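PDB 3OZY: putative mandelate racemase from Bordetella bronchiseptica, which is an enolase superfamily member of unknown function that binds magnesium and the sugar diacid m-xylarate, probably acting on an acid sugar or related carboxylate. Local coordinates for residues V8-L13 / Q34-E39; T47-P52 / D308-A313. One frame throughout, in Å; residues are numbered along the deposited sequence.

In the fold
Contact 1 and contact 2 meet in the three-stranded antiparallel sheet of the N-terminal domain, with centres about 9 Å apart. Contact 1 pairs an outer strand with the middle strand, 32-42. Contact 2 takes the other outer strand, 48-50, and sets its end against helix 309-321 of the barrel domain. The two are joined directly: V38 and G50 share a probable backbone hydrogen bond, and L37 packs on I310. Both are buried, contact 2 nearer the centre of the chain. Contact 1 rests on a ladder of backbone bonds, while contact 2 has one side-chain bond and a few apolar touches between domains.

Contact 1 (V8-L13 / Q34-E39); sequences VKAHAL and QMILVE
H11 and E39 meet between two neighbouring strands of an antiparallel sheet, the sheet of the capping domain in the enolase superfamily. Imidazole and carboxylate lie nearly coplanar, their planes 20° apart. NE2 of H11 donates to OE1 of E39 at 2.8 Å, and the oxygen sits close to the ring plane. The E39 side chain is extended, with CG anti to the backbone N (chi1 -175°), and this carries the carboxylate out to the histidine. Its other oxygen, OE2, forms a salt bridge with R41, so both ends of the carboxylate have partners. Such a setting probably favours the charged form of E39. K9 runs beside E39 in the same direction. K9 CD is 4.0 Å from E39 OE1, and the K9 ammonium stays beyond salt-bridge range.

The backbones alternate between hydrogen-bonded and non-hydrogen-bonded pairs. K9 with E39, H11 with L37 and L13 with M35 each exchange two N-H...O bonds. Their side chains share one face of the sheet. There L13 and M35 lie side by side, with L13 CD1 4.1 Å from M35 CG. L13 CD1 also meets L37 CB. Helix 367-372 covers L13, L37 and E39, and I310 of helix 309-321 reaches M35 and L37.

A10, A12, I36 and V38 face the other way. Helix 58-73 packs on this side, touching A12 and I36. The two branches of I36 divide between the alanines. I36 CG2 meets A10 CB at 3.6 Å. CG1 stands beside the backbone N (chi1 -72°), and the further bend at chi2 lays I36 CD1 over A12, 3.7 Å from A12 CA.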
loop_
_atom_site.group_PDB
_atom_site.type_symbol
_atom_site.label_atom_id
_atom_site.label_comp_id
_atom_site.label_asym_id
_atom_site.label_seq_id
_atom_site.Cartn_x
_atom_site.Cartn_y
_atom_site.Cartn_z
ATOM N N VAL A 8 -16.466 -4.287 16.228
ATOM C CA VAL A 8 -15.800 -4.821 15.045
ATOM C C VAL A 8 -14.653 -5.698 15.538
ATOM O O VAL A 8 -13.678 -5.194 16.102
ATOM C CB VAL A 8 -15.279 -3.698 14.125
ATOM C CG1 VAL A 8 -14.562 -4.295 12.928
ATOM C CG2 VAL A 8 -16.433 -2.800 13.673
ATOM N N LYS A 9 -14.798 -7.008 15.354
ATOM C CA LYS A 9 -13.837 -7.979 15.872
ATOM C C LYS A 9 -13.075 -8.650 14.747
ATOM O O LYS A 9 -13.604 -8.834 13.651
ATOM C CB LYS A 9 -14.556 -9.051 16.694
ATOM C CG LYS A 9 -15.323 -8.496 17.882
ATOM C CD LYS A 9 -16.028 -9.593 18.663
ATOM C CE LYS A 9 -15.027 -10.465 19.396
ATOM N NZ LYS A 9 -15.705 -11.406 20.331
ATOM N N ALA A 10 -11.836 -9.026 15.034
ATOM C CA ALA A 10 -11.015 -9.733 14.060
ATOM C C ALA A 10 -10.404 -10.963 14.726
ATOM O O ALA A 10 -9.489 -10.834 15.544
ATOM C CB ALA A 10 -9.936 -8.812 13.543
ATOM N N HIS A 11 -10.915 -12.146 14.377
ATOM C CA HIS A 11 -10.447 -13.411 14.958
ATOM C C HIS A 11 -9.302 -13.970 14.131
ATOM O O HIS A 11 -9.498 -14.365 12.989
ATOM C CB HIS A 11 -11.565 -14.463 14.988
ATOM C CG HIS A 11 -12.818 -14.019 15.679
ATOM N ND1 HIS A 11 -13.063 -14.268 17.014
ATOM C CD2 HIS A 11 -13.908 -13.371 15.211
ATOM C CE1 HIS A 11 -14.243 -13.772 17.341
ATOM N NE2 HIS A 11 -14.776 -13.221 16.265
ATOM N N ALA A 12 -8.111 -14.024 14.713
ATOM C CA ALA A 12 -6.955 -14.595 14.027
ATOM C C ALA A 12 -6.959 -16.118 14.105
ATOM O O ALA A 12 -6.967 -16.692 15.201
ATOM C CB ALA A 12 -5.668 -14.032 14.600
ATOM N N LEU A 13 -6.934 -16.763 12.940
ATOM C CA LEU A 13 -7.027 -18.215 12.846
ATOM C C LEU A 13 -5.861 -18.814 12.071
ATOM O O LEU A 13 -5.386 -18.233 11.092
ATOM C CB LEU A 13 -8.334 -18.613 12.160
ATOM C CG LEU A 13 -9.635 -18.072 12.742
ATOM C CD1 LEU A 13 -10.825 -18.597 11.947
ATOM C CD2 LEU A 13 -9.764 -18.470 14.206
ATOM N N GLN A 34 -3.967 -19.463 6.927
ATOM C CA GLN A 34 -4.437 -18.562 7.966
ATOM C C GLN A 34 -5.472 -17.590 7.427
ATOM O O GLN A 34 -5.622 -17.422 6.212
ATOM C CB GLN A 34 -3.257 -17.773 8.541
ATOM C CG GLN A 34 -2.136 -18.672 9.061
ATOM C CD GLN A 34 -1.054 -17.924 9.823
ATOM O OE1 GLN A 34 -0.782 -16.744 9.577
ATOM N NE2 GLN A 34 -0.418 -18.618 10.753
ATOM N N MET A 35 -6.172 -16.937 8.348
ATOM C CA MET A 35 -7.104 -15.877 7.987
ATOM C C MET A 35 -7.466 -15.078 9.217
ATOM O O MET A 35 -7.234 -15.503 10.357
ATOM C CB MET A 35 -8.395 -16.456 7.401
ATOM C CG MET A 35 -9.265 -17.179 8.432
ATOM S SD MET A 35 -10.777 -17.885 7.745
ATOM C CE MET A 35 -11.681 -16.385 7.360
ATOM N N ILE A 36 -8.018 -13.899 8.967
ATOM C CA ILE A 36 -8.818 -13.196 9.954
ATOM C C ILE A 36 -10.283 -13.415 9.618
ATOM O O ILE A 36 -10.707 -13.191 8.485
ATOM C CB ILE A 36 -8.560 -11.678 9.905
ATOM C CG1 ILE A 36 -7.180 -11.338 10.456
ATOM C CG2 ILE A 36 -9.654 -10.923 10.665
ATOM C CD1 ILE A 36 -7.043 -11.525 11.964
ATOM N N LEU A 37 -11.059 -13.855 10.606
ATOM C CA LEU A 37 -12.505 -13.874 10.496
ATOM C C LEU A 37 -13.027 -12.585 11.114
ATOM O O LEU A 37 -12.938 -12.395 12.329
ATOM C CB LEU A 37 -13.093 -15.097 11.218
ATOM C CG LEU A 37 -14.619 -15.174 11.238
ATOM C CD1 LEU A 37 -15.174 -15.307 9.841
ATOM C CD2 LEU A 37 -15.095 -16.341 12.109
ATOM N N VAL A 38 -13.526 -11.684 10.272
ATOM C CA VAL A 38 -14.094 -10.433 10.749
ATOM C C VAL A 38 -15.506 -10.691 11.244
ATOM O O VAL A 38 -16.255 -11.448 10.628
ATOM C CB VAL A 38 -14.136 -9.379 9.623
ATOM C CG1 VAL A 38 -14.768 -8.071 10.121
ATOM C CG2 VAL A 38 -12.730 -9.134 9.079
ATOM N N GLU A 39 -15.855 -10.065 12.366
ATOM C CA GLU A 39 -17.202 -10.150 12.911
ATOM C C GLU A 39 -17.682 -8.747 13.268
ATOM O O GLU A 39 -17.097 -8.086 14.126
ATOM C CB GLU A 39 -17.214 -11.058 14.147
ATOM C CG GLU A 39 -18.603 -11.295 14.720
ATOM C CD GLU A 39 -18.582 -12.071 16.027
ATOM O OE1 GLU A 39 -17.508 -12.560 16.428
ATOM O OE2 GLU A 39 -19.649 -12.188 16.659
#

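Contact 2 (T47-P52 / D308-A313); sequences TGVGSP and DIITVA
The hydroxyl of S51 meets the carboxylate of D308, joining the residue just after strand 48-50 of the N-terminal domain to a helix of the barrel domain. S51 OG donates to D308 OD2 at 2.7 Å. D308 OD2 accepts through its syn lone pair, on the side of OD1. The serine OG is anti to its backbone N (chi1 169°), which directs it at the helix start. The same OG accepts from the backbone N of S53.

Capping bonds form a second group. D308 is the N-cap of helix 309-321. D308 OD1 takes T311 N at 2.9 Å, from above the carboxylate plane. A weak bond from I310 N reaches the same oxygen. One carboxylate oxygen therefore caps the helix, and the other bonds S51 of the N-terminal domain.

Apolar contacts make up the rest. I310 points at the strand end, and I310 CG2 lies 3.8 Å from both G50 C and S51 N. That backbone nitrogen is buried and has no polar partner in the model. I310 CD1 reaches V49 CG2 at 4.3 Å. T311 turns its methyl, CG2, to S51 OG at 3.4 Å. The strongest partner of the T311 hydroxyl, T305 O, lies outside the two segments.

A bound magnesium ion lies about 12 Å from the T311 side chain, so this is interdomain packing and not part of the metal site. With amides on one oxygen and a hydroxyl on the other, the D308 carboxylate is probably ionised, and the helix start would favour that charge.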
loop_
_atom_site.group_PDB
_atom_site.type_symbol
_atom_site.label_atom_id
_atom_site.label_comp_id
_atom_site.label_asym_id
_atom_site.label_seq_id
_atom_site.Cartn_x
_atom_site.Cartn_y
_atom_site.Cartn_z
ATOM N N THR A 47 -25.483 -9.894 12.902
ATOM C CA THR A 47 -24.033 -9.980 12.767
ATOM C C THR A 47 -23.637 -10.271 11.327
ATOM O O THR A 47 -24.308 -11.035 10.641
ATOM C CB THR A 47 -23.477 -11.095 13.670
ATOM O OG1 THR A 47 -23.782 -10.792 15.037
ATOM C CG2 THR A 47 -21.969 -11.220 13.515
ATOM N N GLY A 48 -22.555 -9.644 10.869
ATOM C CA GLY A 48 -21.967 -9.991 9.584
ATOM C C GLY A 48 -20.546 -10.486 9.760
ATOM O O GLY A 48 -19.849 -10.061 10.679
ATOM N N VAL A 49 -20.110 -11.385 8.884
ATOM C CA VAL A 49 -18.726 -11.861 8.907
ATOM C C VAL A 49 -18.037 -11.634 7.563
ATOM O O VAL A 49 -18.691 -11.488 6.522
ATOM C CB VAL A 49 -18.611 -13.361 9.298
ATOM C CG1 VAL A 49 -19.180 -13.604 10.694
ATOM C CG2 VAL A 49 -19.293 -14.251 8.272
ATOM N N GLY A 50 -16.709 -11.601 7.604
ATOM C CA GLY A 50 -15.919 -11.368 6.407
ATOM C C GLY A 50 -14.498 -11.863 6.576
ATOM O O GLY A 50 -14.133 -12.415 7.615
ATOM N N SER A 51 -13.687 -11.668 5.539
ATOM C CA SER A 51 -12.271 -12.034 5.565
ATOM C C SER A 51 -11.499 -11.067 4.684
ATOM O O SER A 51 -11.927 -10.791 3.563
ATOM C CB SER A 51 -12.062 -13.444 5.011
ATOM O OG SER A 51 -10.677 -13.685 4.802
ATOM N N PRO A 52 -10.352 -10.569 5.173
ATOM C CA PRO A 52 -9.450 -9.700 4.400
ATOM C C PRO A 52 -8.352 -10.476 3.665
ATOM O O PRO A 52 -7.299 -9.911 3.362
ATOM C CB PRO A 52 -8.807 -8.839 5.485
ATOM C CG PRO A 52 -8.684 -9.825 6.640
ATOM C CD PRO A 52 -9.976 -10.609 6.600
ATOM N N ASP A 308 -9.569 -18.427 1.672
ATOM C CA ASP A 308 -10.464 -19.178 2.552
ATOM C C ASP A 308 -11.867 -19.213 1.950
ATOM O O ASP A 308 -12.119 -18.589 0.923
ATOM C CB ASP A 308 -10.469 -18.557 3.951
ATOM C CG ASP A 308 -10.895 -17.097 3.930
ATOM O OD1 ASP A 308 -12.086 -16.853 3.650
ATOM O OD2 ASP A 308 -10.053 -16.213 4.185
ATOM N N ILE A 309 -12.785 -19.938 2.577
ATOM C CA ILE A 309 -14.097 -20.116 1.981
ATOM C C ILE A 309 -14.914 -18.818 1.964
ATOM O O ILE A 309 -15.818 -18.661 1.147
ATOM C CB ILE A 309 -14.885 -21.261 2.663
ATOM C CG1 ILE A 309 -16.039 -21.741 1.773
ATOM C CG2 ILE A 309 -15.383 -20.827 4.031
ATOM C CD1 ILE A 309 -15.600 -22.407 0.492
ATOM N N ILE A 310 -14.603 -17.895 2.866
ATOM C CA ILE A 310 -15.295 -16.612 2.868
ATOM C C ILE A 310 -14.851 -15.764 1.685
ATOM O O ILE A 310 -15.686 -15.172 1.000
ATOM C CB ILE A 310 -15.083 -15.849 4.178
ATOM C CG1 ILE A 310 -15.606 -16.692 5.346
ATOM C CG2 ILE A 310 -15.759 -14.472 4.116
ATOM C CD1 ILE A 310 -15.678 -15.941 6.650
ATOM N N THR A 311 -13.551 -15.730 1.415
ATOM C CA THR A 311 -13.105 -14.969 0.249
ATOM C C THR A 311 -13.657 -15.586 -1.031
ATOM O O THR A 311 -14.029 -14.878 -1.964
ATOM C CB THR A 311 -11.551 -14.782 0.190
ATOM O OG1 THR A 311 -10.881 -16.032 -0.028
ATOM C CG2 THR A 311 -11.021 -14.181 1.477
ATOM N N VAL A 312 -13.721 -16.911 -1.078
ATOM C CA VAL A 312 -14.353 -17.591 -2.196
ATOM C C VAL A 312 -15.834 -17.213 -2.328
ATOM O O VAL A 312 -16.282 -16.781 -3.396
ATOM C CB VAL A 312 -14.157 -19.119 -2.087
ATOM C CG1 VAL A 312 -15.070 -19.878 -3.064
ATOM C CG2 VAL A 312 -12.694 -19.454 -2.328
ATOM N N ALA A 313 -16.597 -17.370 -1.250
ATOM C CA ALA A 313 -18.021 -17.072 -1.303
ATOM C C ALA A 313 -18.315 -15.622 -1.673
ATOM O O ALA A 313 -19.215 -15.361 -2.465
ATOM C CB ALA A 313 -18.710 -17.433 0.017
#